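Local coordinates for ATP-dependent RNA helicase HrpB (Escherichia coli, PDB 6EUD), which hydrolyses ATP and belongs to the DEAH/RHA group of RNA helicases, with a function that includes binding single-stranded RNA, at residues Leu143-Gly148 against Leu368-Ser373; Arg109-Asp114 against Leu139-Asp144; Gln25-Ala30 against Asp165-Met170; Gly105-Met110 against Val123-Phe128. All blocks are in the same frame, centred on the assembly; numbering follows the deposited sequence.

How the interactions relate
Followed from the N terminus, the chain first meets interaction 3 at strand 26-29, whose partner comes only at 165-170; the long loop so closed encloses interactions 4 and 2 entirely. Both of these start on helix 106-113. Interaction 4 closes first, on strand 120-125, and interaction 2 afterwards, on helix 133-145. Interaction 1 opens on the last part of interaction 2, inside the loop of interaction 3, but closes at 368-373 and therefore crosses it. Interactions 3 and 4 each join a helix to a strand of one mixed, largely parallel sheet, interaction 2 joins two helices, and interaction 1 brings in helix 361-370 from much later in the chain.

Interaction 1: residues Leu143-Gly148 against Leu368-Ser373; sequences LDVQQG and LQWGCS
W370 meets D144 and V145 with the outer parts of its indole. The carboxylate of D144 comes to the pyrrole edge, close to the ring plane, where OD2 lies 3.7 Å from W370 NE1. This is too long for a hydrogen bond, although carboxylate and ring planes are only 27° apart. V145 uses one branch: its CG2 lies 4.0 Å from W370 CH2 at an oblique approach, and the two side chains cross at about a right angle. The indole reaches this place because its CG stands anti to the backbone N (chi1 -175°), carrying the ring off the end of helix 361-370.

Further out, the ring also packs on I111 and Q112 of helix 106-113 and on L141 of helix 133-145. Just past W370 the helix stops in a Schellman motif, with G371 at positive phi and its N bonded to L368 O at 2.9 Å. In the other segment V145 to G148 form a type I beta turn, and Q147 NE2 reaches back to L143 O at 3.0 Å, approaching from above the carbonyl plane. M378 packs on D144. The contact thus ties helix 133-145 of the ATP-binding region to helix 361-370, much later in the chain, and its chemistry is mainly dispersion around one indole, with the nearby carboxylate giving at most a weak electrostatic attraction to the ring N-H.

Interaction 2: residues Arg109-Asp114 against Leu139-Asp144; sequences RMIQRD and LALLLD
I111 and L141 bring their CA atoms to 7.4 Å, the nearest backbone approach of two helices that lie side by side and run in roughly the same direction. The segment 109-114 ends its helix at D114, the first residue to leave helical angles, whereas 139-144 is helical throughout, with D144 N sharing weak bonds to A140 O and L141 O.

Between these backbones I111 is the projecting residue, and its two branches are used differently. CG2, anti to the backbone N, rests on L141 alone, 4.0 Å from L141 CB. The longer branch is fully extended (chi2 -180°) and delivers CD1 to both leucines: I111 CD1 is 3.7 Å from L142 CD2 and 3.9 Å from L142 CG, the two side chains crossing at about a right angle, and I111 CD1 is also 4.0 Å from L141 CB. All three side chains are buried and purely apolar.

W370 of helix 361-370 packs on both I111 and L141, and L142 also packs on L155 of strand 154-159. Polar bonds lie at the margins: R109 forms a salt bridge with E366, Q112 NE2 bonds E366 O, and D114 OD2 receives S118 N just after the helix. Two neighbouring helices of like direction, joined through strand 120-125 and packed on a sheet of largely parallel strands, are characteristic of the RecA-like, P-loop NTPase fold.

Interaction 3: residues Gln25-Ala30 against Asp165-Met170; sequences QVLLSA and DRLQQM
Near L27, which packs on L167 across this contact, S29 holds its buried OG within hydrogen-bonding reach of two main-chain oxygens, those of T161 and L162, which compete for its one proton. T161 ends the Ser-Ala-Thr sequence known in superfamily 2 helicases as motif III, so these bonds join strand 26-29 to the loop after strand 154-159.

Nonpolar contact dominates the remainder. L27 and L167 reach toward each other tip to tip, and L167 CD2 rests against both methyls of its partner: 3.7 Å from L27 CD1 and 3.8 Å from L27 CD2. In L27 the CG stands anti to the backbone N (chi1 169°), which carries both branches from the strand toward the helix, where CD2 of L167 meets them. The chain of Q168 bends beside L27. Strand 26-29 lies inside the mixed, largely parallel sheet of the RecA-like fold, between two strands parallel to it: its backbone bonds L155 and I157 of strand 154-159, and on its other flank P175 and V177, the latter in strand 176-178. It leads straight into A30, first of the predicted ATP-binding residues of the P-loop.

The helix about 167-170 is only weakly bonded, but its L167 and M170 also reach F128 and helix 133-145. L167 CD1 approaches F128 CE1 at 4.1 Å, and M170 packs on L139 and L143. Q25 NE2 forms a hydrogen bond with Q146 OE1.

Interaction 4: residues Gly105-Met110 against Val123-Phe128; sequences GVLTRM and VILDEF
L107 makes the apolar contacts here through a single methyl. Its CD2 lies 3.9 Å from L125 CD2, the two side chains crossing at about a right angle, and 4.3 Å from V123 CG1, a looser touch. L107 holds CG anti to the backbone N (chi1 179°), which sends the branch from helix 106-113 onto the sheet; V123 points toward it, whereas L125 begins to one side and turns its end in. From helix 133-145, A138 packs on L107. L142 of the same helix packs on V123.

Main-chain bonds order both partners. G105 is the N-cap, its positive phi of 80° suiting glycine, and its carbonyl O receives R109 N at 3.1 Å. Strand 120-125 is held between two parallel neighbours, I124 pairing with I55 and L57, and V123 with K154 and L156. A side chain of helix 133-145 also holds the N-cap residue, Q134 OE1 accepting G105 N.

Among the charged pairs, R109 forms a salt bridge with E366. Where the strand ends, the DEFH box, the Walker B element of this family, begins: D126 OD1 bonds S37 OG, and E127 makes a salt bridge with K36, both partners belonging to the predicted ATP-binding P-loop. The chemistry is thus divided along one strand: non-directional apolar packing at V123 and L125 seats the helix, and directional polar bonding follows at D126 and E127, where nucleotide would probably be met.

Interaction 1: residues Leu143-Gly148 against Leu368-Ser373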
loop_
_atom_site.group_PDB
_atom_site.type_symbol
_atom_site.label_atom_id
_atom_site.label_comp_id
_atom_site.label_asym_id
_atom_site.label_seq_id
_atom_site.Cartn_x
_atom_site.Cartn_y
_atom_site.Cartn_z
ATOM N N LEU A 143 20.880 -10.330 -0.410
ATOM C CA LEU A 143 20.809 -11.457 0.509
ATOM C C LEU A 143 20.498 -12.759 -0.255
ATOM O O LEU A 143 20.825 -13.856 0.208
ATOM C CB LEU A 143 19.758 -11.196 1.585
ATOM C CG LEU A 143 20.128 -10.146 2.645
ATOM C CD1 LEU A 143 18.996 -9.925 3.657
ATOM C CD2 LEU A 143 21.416 -10.544 3.342
ATOM N N ASP A 144 19.876 -12.641 -1.428
ATOM C CA ASP A 144 19.614 -13.824 -2.228
ATOM C C ASP A 144 20.838 -14.209 -3.048
ATOM O O ASP A 144 21.126 -15.397 -3.202
ATOM C CB ASP A 144 18.411 -13.627 -3.139
ATOM C CG ASP A 144 17.151 -14.205 -2.546
ATOM O OD1 ASP A 144 17.138 -14.488 -1.326
ATOM O OD2 ASP A 144 16.183 -14.403 -3.296
ATOM N N VAL A 145 21.556 -13.211 -3.561
ATOM C CA VAL A 145 22.827 -13.453 -4.229
ATOM C C VAL A 145 23.798 -14.170 -3.287
ATOM O O VAL A 145 24.569 -15.030 -3.710
ATOM C CB VAL A 145 23.477 -12.151 -4.709
ATOM C CG1 VAL A 145 24.821 -12.450 -5.359
ATOM C CG2 VAL A 145 22.546 -11.395 -5.663
ATOM N N GLN A 146 23.738 -13.820 -2.002
ATOM C CA GLN A 146 24.623 -14.401 -0.990
ATOM C C GLN A 146 24.258 -15.825 -0.558
ATOM O O GLN A 146 25.067 -16.510 0.066
ATOM C CB GLN A 146 24.651 -13.513 0.250
ATOM C CG GLN A 146 25.512 -12.283 0.131
ATOM C CD GLN A 146 25.375 -11.410 1.352
ATOM O OE1 GLN A 146 24.262 -11.136 1.804
ATOM N NE2 GLN A 146 26.502 -10.983 1.911
ATOM N N GLN A 147 23.038 -16.253 -0.873
ATOM C CA GLN A 147 22.600 -17.603 -0.553
ATOM C C GLN A 147 22.787 -18.538 -1.756
ATOM O O GLN A 147 22.542 -19.736 -1.642
ATOM C CB GLN A 147 21.135 -17.596 -0.084
ATOM C CG GLN A 147 20.907 -16.911 1.271
ATOM C CD GLN A 147 19.437 -16.856 1.683
ATOM O OE1 GLN A 147 18.906 -17.802 2.265
ATOM N NE2 GLN A 147 18.778 -15.745 1.373
ATOM N N GLY A 148 23.228 -17.991 -2.893
ATOM C CA GLY A 148 23.561 -18.771 -4.080
ATOM C C GLY A 148 25.005 -19.249 -4.053
ATOM O O GLY A 148 25.459 -19.807 -3.050
ATOM N N LEU A 368 9.344 -10.449 -10.126
ATOM C CA LEU A 368 8.980 -11.422 -11.166
ATOM C C LEU A 368 10.149 -11.693 -12.113
ATOM O O LEU A 368 10.491 -12.853 -12.371
ATOM C CB LEU A 368 7.759 -10.942 -11.959
ATOM C CG LEU A 368 6.411 -10.977 -11.227
ATOM C CD1 LEU A 368 5.393 -10.147 -11.982
ATOM C CD2 LEU A 368 5.914 -12.406 -11.045
ATOM N N GLN A 369 10.763 -10.622 -12.614
ATOM C CA GLN A 369 11.975 -10.710 -13.435
ATOM C C GLN A 369 13.112 -11.388 -12.655
ATOM O O GLN A 369 13.930 -12.096 -13.224
ATOM C CB GLN A 369 12.413 -9.313 -13.900
ATOM C CG GLN A 369 13.618 -9.290 -14.835
ATOM C CD GLN A 369 14.174 -7.887 -15.029
ATOM O OE1 GLN A 369 13.840 -6.964 -14.284
ATOM N NE2 GLN A 369 15.021 -7.720 -16.034
ATOM N N TRP A 370 13.153 -11.175 -11.344
ATOM C CA TRP A 370 14.176 -11.810 -10.512
ATOM C C TRP A 370 13.909 -13.313 -10.407
ATOM O O TRP A 370 14.819 -14.100 -10.136
ATOM C CB TRP A 370 14.227 -11.160 -9.119
ATOM C CG TRP A 370 15.339 -11.680 -8.239
ATOM C CD1 TRP A 370 15.206 -12.352 -7.051
ATOM C CD2 TRP A 370 16.750 -11.582 -8.485
ATOM N NE1 TRP A 370 16.448 -12.673 -6.542
ATOM C CE2 TRP A 370 17.412 -12.209 -7.400
ATOM C CE3 TRP A 370 17.519 -11.018 -9.509
ATOM C CZ2 TRP A 370 18.804 -12.290 -7.319
ATOM C CZ3 TRP A 370 18.899 -11.101 -9.423
ATOM C CH2 TRP A 370 19.527 -11.732 -8.338
ATOM N N GLY A 371 12.659 -13.703 -10.636
ATOM C CA GLY A 371 12.281 -15.098 -10.611
ATOM C C GLY A 371 11.483 -15.442 -9.376
ATOM O O GLY A 371 11.140 -16.595 -9.138
ATOM N N CYS A 372 11.190 -14.424 -8.588
ATOM C CA CYS A 372 10.433 -14.586 -7.356
ATOM C C CYS A 372 8.940 -14.676 -7.683
ATOM O O CYS A 372 8.382 -13.775 -8.317
ATOM C CB CYS A 372 10.734 -13.413 -6.407
ATOM S SG CYS A 372 10.052 -13.532 -4.753
ATOM N N SER A 373 8.294 -15.764 -7.268
ATOM C CA SER A 373 6.868 -15.937 -7.551
ATOM C C SER A 373 5.977 -15.253 -6.502
ATOM O O SER A 373 4.847 -14.869 -6.802
ATOM C CB SER A 373 6.515 -17.428 -7.661
ATOM O OG SER A 373 6.867 -18.142 -6.490
#

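Interaction 2: residues Arg109-Asp114 against Leu139-Asp144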
loop_
_atom_site.group_PDB
_atom_site.type_symbol
_atom_site.label_atom_id
_atom_site.label_comp_id
_atom_site.label_asym_id
_atom_site.label_seq_id
_atom_site.Cartn_x
_atom_site.Cartn_y
_atom_site.Cartn_z
ATOM N N ARG A 109 19.317 -2.602 -11.510
ATOM C CA ARG A 109 19.656 -3.013 -12.883
ATOM C C ARG A 109 20.854 -3.961 -12.953
ATOM O O ARG A 109 20.798 -4.991 -13.620
ATOM C CB ARG A 109 19.938 -1.786 -13.760
ATOM C CG ARG A 109 18.691 -1.004 -14.114
ATOM C CD ARG A 109 17.570 -1.955 -14.476
ATOM N NE ARG A 109 16.315 -1.464 -13.939
ATOM C CZ ARG A 109 15.306 -2.245 -13.581
ATOM N NH1 ARG A 109 15.399 -3.561 -13.708
ATOM N NH2 ARG A 109 14.203 -1.701 -13.087
ATOM N N MET A 110 21.925 -3.598 -12.249
ATOM C CA MET A 110 23.154 -4.383 -12.209
ATOM C C MET A 110 22.929 -5.819 -11.724
ATOM O O MET A 110 23.436 -6.773 -12.320
ATOM C CB MET A 110 24.190 -3.687 -11.315
ATOM C CG MET A 110 24.623 -2.323 -11.836
ATOM S SD MET A 110 25.726 -1.415 -10.726
ATOM C CE MET A 110 27.029 -2.615 -10.463
ATOM N N ILE A 111 22.166 -5.964 -10.647
ATOM C CA ILE A 111 21.874 -7.280 -10.088
ATOM C C ILE A 111 20.942 -8.088 -11.004
ATOM O O ILE A 111 21.064 -9.312 -11.106
ATOM C CB ILE A 111 21.252 -7.153 -8.674
ATOM C CG1 ILE A 111 22.162 -6.313 -7.772
ATOM C CG2 ILE A 111 21.035 -8.521 -8.058
ATOM C CD1 ILE A 111 21.651 -6.129 -6.375
ATOM N N GLN A 112 20.026 -7.402 -11.688
ATOM C CA GLN A 112 19.108 -8.071 -12.604
ATOM C C GLN A 112 19.846 -8.663 -13.783
ATOM O O GLN A 112 19.511 -9.759 -14.246
ATOM C CB GLN A 112 18.029 -7.110 -13.109
ATOM C CG GLN A 112 17.005 -6.719 -12.070
ATOM C CD GLN A 112 16.022 -7.834 -11.758
ATOM O OE1 GLN A 112 16.177 -8.964 -12.215
ATOM N NE2 GLN A 112 14.980 -7.506 -11.000
ATOM N N ARG A 113 20.836 -7.924 -14.281
ATOM C CA ARG A 113 21.610 -8.375 -15.433
ATOM C C ARG A 113 22.665 -9.404 -15.039
ATOM O O ARG A 113 22.861 -10.392 -15.752
ATOM C CB ARG A 113 22.280 -7.205 -16.150
ATOM C CG ARG A 113 21.329 -6.306 -16.886
ATOM C CD ARG A 113 22.041 -5.071 -17.393
ATOM N NE ARG A 113 23.486 -5.270 -17.533
ATOM C CZ ARG A 113 24.081 -5.838 -18.583
ATOM N NH1 ARG A 113 23.370 -6.265 -19.621
ATOM N NH2 ARG A 113 25.400 -5.964 -18.605
ATOM N N ASP A 114 23.336 -9.163 -13.915
ATOM C CA ASP A 114 24.351 -10.082 -13.426
ATOM C C ASP A 114 24.049 -10.498 -12.006
ATOM O O ASP A 114 24.554 -9.894 -11.057
ATOM C CB ASP A 114 25.735 -9.454 -13.499
ATOM C CG ASP A 114 26.837 -10.437 -13.142
ATOM O OD1 ASP A 114 26.582 -11.663 -13.160
ATOM O OD2 ASP A 114 27.964 -9.984 -12.843
ATOM N N LEU A 139 18.765 -4.627 -0.687
ATOM C CA LEU A 139 19.085 -5.532 0.411
ATOM C C LEU A 139 18.554 -6.953 0.187
ATOM O O LEU A 139 19.282 -7.923 0.387
ATOM C CB LEU A 139 18.539 -4.990 1.731
ATOM C CG LEU A 139 18.879 -5.873 2.926
ATOM C CD1 LEU A 139 20.381 -6.041 3.006
ATOM C CD2 LEU A 139 18.346 -5.274 4.214
ATOM N N ALA A 140 17.292 -7.069 -0.223
ATOM C CA ALA A 140 16.656 -8.365 -0.472
ATOM C C ALA A 140 17.343 -9.166 -1.589
ATOM O O ALA A 140 17.536 -10.393 -1.460
ATOM C CB ALA A 140 15.183 -8.168 -0.803
ATOM N N LEU A 141 17.696 -8.482 -2.679
ATOM C CA LEU A 141 18.380 -9.122 -3.799
ATOM C C LEU A 141 19.754 -9.594 -3.372
ATOM O O LEU A 141 20.140 -10.732 -3.621
ATOM C CB LEU A 141 18.493 -8.162 -4.984
ATOM C CG LEU A 141 17.131 -7.795 -5.581
ATOM C CD1 LEU A 141 17.238 -6.631 -6.534
ATOM C CD2 LEU A 141 16.553 -9.000 -6.295
ATOM N N LEU A 142 20.486 -8.722 -2.700
ATOM C CA LEU A 142 21.839 -9.050 -2.264
ATOM C C LEU A 142 21.899 -10.203 -1.250
ATOM O O LEU A 142 22.862 -10.965 -1.226
ATOM C CB LEU A 142 22.498 -7.804 -1.687
ATOM C CG LEU A 142 22.811 -6.754 -2.746
ATOM C CD1 LEU A 142 23.175 -5.421 -2.112
ATOM C CD2 LEU A 142 23.922 -7.267 -3.657
ATOM N N LEU A 143 20.880 -10.330 -0.410
ATOM C CA LEU A 143 20.809 -11.457 0.509
ATOM C C LEU A 143 20.498 -12.759 -0.255
ATOM O O LEU A 143 20.825 -13.856 0.208
ATOM C CB LEU A 143 19.758 -11.196 1.585
ATOM C CG LEU A 143 20.128 -10.146 2.645
ATOM C CD1 LEU A 143 18.996 -9.925 3.657
ATOM C CD2 LEU A 143 21.416 -10.544 3.342
ATOM N N ASP A 144 19.876 -12.641 -1.428
ATOM C CA ASP A 144 19.614 -13.824 -2.228
ATOM C C ASP A 144 20.838 -14.209 -3.048
ATOM O O ASP A 144 21.126 -15.397 -3.202
ATOM C CB ASP A 144 18.411 -13.627 -3.139
ATOM C CG ASP A 144 17.151 -14.205 -2.546
ATOM O OD1 ASP A 144 17.138 -14.488 -1.326
ATOM O OD2 ASP A 144 16.183 -14.403 -3.296
#

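Interaction 3: residues Gln25-Ala30 against Asp165-Met170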
loop_
_atom_site.group_PDB
_atom_site.type_symbol
_atom_site.label_atom_id
_atom_site.label_comp_id
_atom_site.label_asym_id
_atom_site.label_seq_id
_atom_site.Cartn_x
_atom_site.Cartn_y
_atom_site.Cartn_z
ATOM N N GLN A 25 27.310 -10.308 6.422
ATOM C CA GLN A 25 26.779 -8.952 6.536
ATOM C C GLN A 25 27.417 -8.221 7.725
ATOM O O GLN A 25 27.627 -8.800 8.794
ATOM C CB GLN A 25 25.251 -8.962 6.684
ATOM C CG GLN A 25 24.517 -9.648 5.560
ATOM C CD GLN A 25 24.539 -11.159 5.711
ATOM O OE1 GLN A 25 24.582 -11.684 6.827
ATOM N NE2 GLN A 25 24.563 -11.864 4.590
ATOM N N VAL A 26 27.734 -6.948 7.522
ATOM C CA VAL A 26 28.232 -6.104 8.594
ATOM C C VAL A 26 27.420 -4.818 8.672
ATOM O O VAL A 26 27.265 -4.116 7.677
ATOM C CB VAL A 26 29.709 -5.755 8.397
ATOM C CG1 VAL A 26 30.148 -4.747 9.439
ATOM C CG2 VAL A 26 30.556 -7.009 8.480
ATOM N N LEU A 27 26.897 -4.516 9.856
ATOM C CA LEU A 27 26.126 -3.295 10.066
ATOM C C LEU A 27 26.970 -2.189 10.722
ATOM O O LEU A 27 27.525 -2.376 11.810
ATOM C CB LEU A 27 24.891 -3.604 10.914
ATOM C CG LEU A 27 24.095 -2.414 11.459
ATOM C CD1 LEU A 27 23.648 -1.463 10.343
ATOM C CD2 LEU A 27 22.899 -2.886 12.281
ATOM N N LEU A 28 27.084 -1.045 10.048
ATOM C CA LEU A 28 27.834 0.089 10.588
ATOM C C LEU A 28 26.941 1.291 10.884
ATOM O O LEU A 28 26.166 1.743 10.038
ATOM C CB LEU A 28 28.949 0.525 9.635
ATOM C CG LEU A 28 29.648 1.833 10.040
ATOM C CD1 LEU A 28 30.585 1.659 11.246
ATOM C CD2 LEU A 28 30.375 2.454 8.875
ATOM N N SER A 29 27.075 1.797 12.102
ATOM C CA SER A 29 26.363 2.976 12.558
ATOM C C SER A 29 27.367 4.089 12.897
ATOM O O SER A 29 28.342 3.862 13.614
ATOM C CB SER A 29 25.497 2.616 13.761
ATOM O OG SER A 29 24.916 3.765 14.332
ATOM N N ALA A 30 27.134 5.279 12.353
ATOM C CA ALA A 30 28.035 6.415 12.526
ATOM C C ALA A 30 27.355 7.699 12.062
ATOM O O ALA A 30 26.648 7.683 11.054
ATOM C CB ALA A 30 29.328 6.194 11.754
ATOM N N ASP A 165 17.458 -1.620 15.348
ATOM C CA ASP A 165 17.276 -3.001 15.785
ATOM C C ASP A 165 16.099 -3.839 15.260
ATOM O O ASP A 165 15.865 -4.909 15.861
ATOM C CB ASP A 165 17.331 -3.039 17.331
ATOM C CG ASP A 165 16.694 -1.850 17.966
ATOM O OD1 ASP A 165 16.492 -0.824 17.282
ATOM O OD2 ASP A 165 16.359 -1.951 19.155
ATOM N N ARG A 166 15.417 -3.437 14.174
ATOM C CA ARG A 166 14.618 -4.437 13.485
ATOM C C ARG A 166 15.503 -5.087 12.417
ATOM O O ARG A 166 15.133 -6.094 11.828
ATOM C CB ARG A 166 13.344 -3.848 12.898
ATOM C CG ARG A 166 12.107 -3.992 13.813
ATOM C CD ARG A 166 10.797 -3.565 13.218
ATOM N NE ARG A 166 10.685 -3.881 11.798
ATOM C CZ ARG A 166 9.901 -4.834 11.294
ATOM N NH1 ARG A 166 9.200 -5.634 12.090
ATOM N NH2 ARG A 166 9.847 -5.022 9.984
ATOM N N LEU A 167 16.710 -4.542 12.245
ATOM C CA LEU A 167 17.681 -5.060 11.271
ATOM C C LEU A 167 18.460 -6.279 11.792
ATOM O O LEU A 167 18.683 -7.241 11.056
ATOM C CB LEU A 167 18.651 -3.949 10.857
ATOM C CG LEU A 167 19.563 -4.189 9.656
ATOM C CD1 LEU A 167 18.758 -4.531 8.420
ATOM C CD2 LEU A 167 20.422 -2.980 9.390
ATOM N N GLN A 168 18.874 -6.263 13.055
ATOM C CA GLN A 168 19.527 -7.455 13.610
ATOM C C GLN A 168 18.503 -8.533 13.929
ATOM O O GLN A 168 18.851 -9.703 14.060
ATOM C CB GLN A 168 20.328 -7.142 14.879
ATOM C CG GLN A 168 21.170 -5.876 14.863
ATOM C CD GLN A 168 20.298 -4.675 15.026
ATOM O OE1 GLN A 168 19.140 -4.738 14.654
ATOM N NE2 GLN A 168 20.813 -3.600 15.622
ATOM N N GLN A 169 17.245 -8.141 14.094
ATOM C CA GLN A 169 16.186 -9.131 14.233
ATOM C C GLN A 169 16.050 -9.908 12.923
ATOM O O GLN A 169 15.690 -11.085 12.931
ATOM C CB GLN A 169 14.860 -8.476 14.628
ATOM C CG GLN A 169 14.858 -7.873 16.026
ATOM C CD GLN A 169 13.554 -7.165 16.363
ATOM O OE1 GLN A 169 12.717 -6.923 15.490
ATOM N NE2 GLN A 169 13.395 -6.792 17.627
ATOM N N MET A 170 16.346 -9.248 11.803
ATOM C CA MET A 170 16.438 -9.933 10.518
ATOM C C MET A 170 17.808 -10.607 10.381
ATOM O O MET A 170 17.926 -11.687 9.804
ATOM C CB MET A 170 16.200 -8.964 9.353
ATOM C CG MET A 170 16.030 -9.670 8.011
ATOM S SD MET A 170 15.930 -8.584 6.566
ATOM C CE MET A 170 17.609 -7.988 6.475
#

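Interaction 4: residues Gly105-Met110 against Val123-Phe128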
loop_
_atom_site.group_PDB
_atom_site.type_symbol
_atom_site.label_atom_id
_atom_site.label_comp_id
_atom_site.label_asym_id
_atom_site.label_seq_id
_atom_site.Cartn_x
_atom_site.Cartn_y
_atom_site.Cartn_z
ATOM N N GLY A 105 18.082 3.472 -8.849
ATOM C CA GLY A 105 17.726 2.146 -9.329
ATOM C C GLY A 105 18.823 1.427 -10.089
ATOM O O GLY A 105 18.610 0.304 -10.552
ATOM N N VAL A 106 19.990 2.060 -10.227
ATOM C CA VAL A 106 21.095 1.462 -10.976
ATOM C C VAL A 106 21.543 0.131 -10.351
ATOM O O VAL A 106 21.775 -0.849 -11.057
ATOM C CB VAL A 106 22.303 2.425 -11.076
ATOM C CG1 VAL A 106 23.569 1.678 -11.477
ATOM C CG2 VAL A 106 22.012 3.558 -12.056
ATOM N N LEU A 107 21.645 0.088 -9.027
ATOM C CA LEU A 107 22.043 -1.146 -8.363
ATOM C C LEU A 107 21.085 -2.282 -8.708
ATOM O O LEU A 107 21.501 -3.422 -8.952
ATOM C CB LEU A 107 22.114 -0.945 -6.859
ATOM C CG LEU A 107 22.489 -2.178 -6.039
ATOM C CD1 LEU A 107 23.719 -2.857 -6.621
ATOM C CD2 LEU A 107 22.739 -1.805 -4.574
ATOM N N THR A 108 19.799 -1.957 -8.757
ATOM C CA THR A 108 18.793 -2.941 -9.134
ATOM C C THR A 108 19.042 -3.485 -10.550
ATOM O O THR A 108 18.983 -4.691 -10.752
ATOM C CB THR A 108 17.366 -2.356 -9.043
ATOM O OG1 THR A 108 17.157 -1.798 -7.737
ATOM C CG2 THR A 108 16.309 -3.447 -9.314
ATOM N N ARG A 109 19.317 -2.602 -11.510
ATOM C CA ARG A 109 19.656 -3.013 -12.883
ATOM C C ARG A 109 20.854 -3.961 -12.953
ATOM O O ARG A 109 20.798 -4.991 -13.620
ATOM C CB ARG A 109 19.938 -1.786 -13.760
ATOM C CG ARG A 109 18.691 -1.004 -14.114
ATOM C CD ARG A 109 17.570 -1.955 -14.476
ATOM N NE ARG A 109 16.315 -1.464 -13.939
ATOM C CZ ARG A 109 15.306 -2.245 -13.581
ATOM N NH1 ARG A 109 15.399 -3.561 -13.708
ATOM N NH2 ARG A 109 14.203 -1.701 -13.087
ATOM N N MET A 110 21.925 -3.598 -12.249
ATOM C CA MET A 110 23.154 -4.383 -12.209
ATOM C C MET A 110 22.929 -5.819 -11.724
ATOM O O MET A 110 23.436 -6.773 -12.320
ATOM C CB MET A 110 24.190 -3.687 -11.315
ATOM C CG MET A 110 24.623 -2.323 -11.836
ATOM S SD MET A 110 25.726 -1.415 -10.726
ATOM C CE MET A 110 27.029 -2.615 -10.463
ATOM N N VAL A 123 29.429 -4.943 -1.338
ATOM C CA VAL A 123 28.453 -3.908 -1.643
ATOM C C VAL A 123 28.133 -3.118 -0.373
ATOM O O VAL A 123 27.960 -3.703 0.702
ATOM C CB VAL A 123 27.165 -4.504 -2.255
ATOM C CG1 VAL A 123 26.209 -3.403 -2.643
ATOM C CG2 VAL A 123 27.504 -5.352 -3.483
ATOM N N ILE A 124 28.085 -1.792 -0.505
ATOM C CA ILE A 124 27.770 -0.907 0.610
ATOM C C ILE A 124 26.463 -0.143 0.385
ATOM O O ILE A 124 26.324 0.585 -0.602
ATOM C CB ILE A 124 28.894 0.108 0.848
ATOM C CG1 ILE A 124 30.248 -0.605 0.918
ATOM C CG2 ILE A 124 28.618 0.922 2.112
ATOM C CD1 ILE A 124 31.420 0.333 1.047
ATOM N N LEU A 125 25.514 -0.318 1.306
ATOM C CA LEU A 125 24.235 0.379 1.266
ATOM C C LEU A 125 24.253 1.561 2.229
ATOM O O LEU A 125 24.112 1.390 3.442
ATOM C CB LEU A 125 23.086 -0.567 1.620
ATOM C CG LEU A 125 22.954 -1.854 0.806
ATOM C CD1 LEU A 125 21.785 -2.667 1.305
ATOM C CD2 LEU A 125 22.787 -1.526 -0.655
ATOM N N ASP A 126 24.414 2.761 1.682
ATOM C CA ASP A 126 24.595 3.941 2.505
ATOM C C ASP A 126 23.260 4.612 2.841
ATOM O O ASP A 126 22.275 4.420 2.139
ATOM C CB ASP A 126 25.542 4.920 1.800
ATOM C CG ASP A 126 26.156 5.919 2.750
ATOM O OD1 ASP A 126 26.515 7.019 2.292
ATOM O OD2 ASP A 126 26.272 5.609 3.957
ATOM N N GLU A 127 23.251 5.395 3.919
ATOM C CA GLU A 127 22.056 6.080 4.412
ATOM C C GLU A 127 20.880 5.116 4.539
ATOM O O GLU A 127 19.761 5.440 4.164
ATOM C CB GLU A 127 21.696 7.256 3.501
ATOM C CG GLU A 127 22.892 8.135 3.142
ATOM C CD GLU A 127 23.543 8.800 4.356
ATOM O OE1 GLU A 127 22.823 9.156 5.312
ATOM O OE2 GLU A 127 24.782 8.965 4.356
ATOM N N PHE A 128 21.142 3.932 5.083
ATOM C CA PHE A 128 20.119 2.890 5.151
ATOM C C PHE A 128 18.941 3.243 6.068
ATOM O O PHE A 128 17.838 2.729 5.903
ATOM C CB PHE A 128 20.721 1.560 5.615
ATOM C CG PHE A 128 19.779 0.403 5.445
ATOM C CD1 PHE A 128 19.007 -0.049 6.504
ATOM C CD2 PHE A 128 19.633 -0.204 4.203
ATOM C CE1 PHE A 128 18.109 -1.095 6.329
ATOM C CE2 PHE A 128 18.745 -1.251 4.028
ATOM C CZ PHE A 128 17.981 -1.689 5.104
#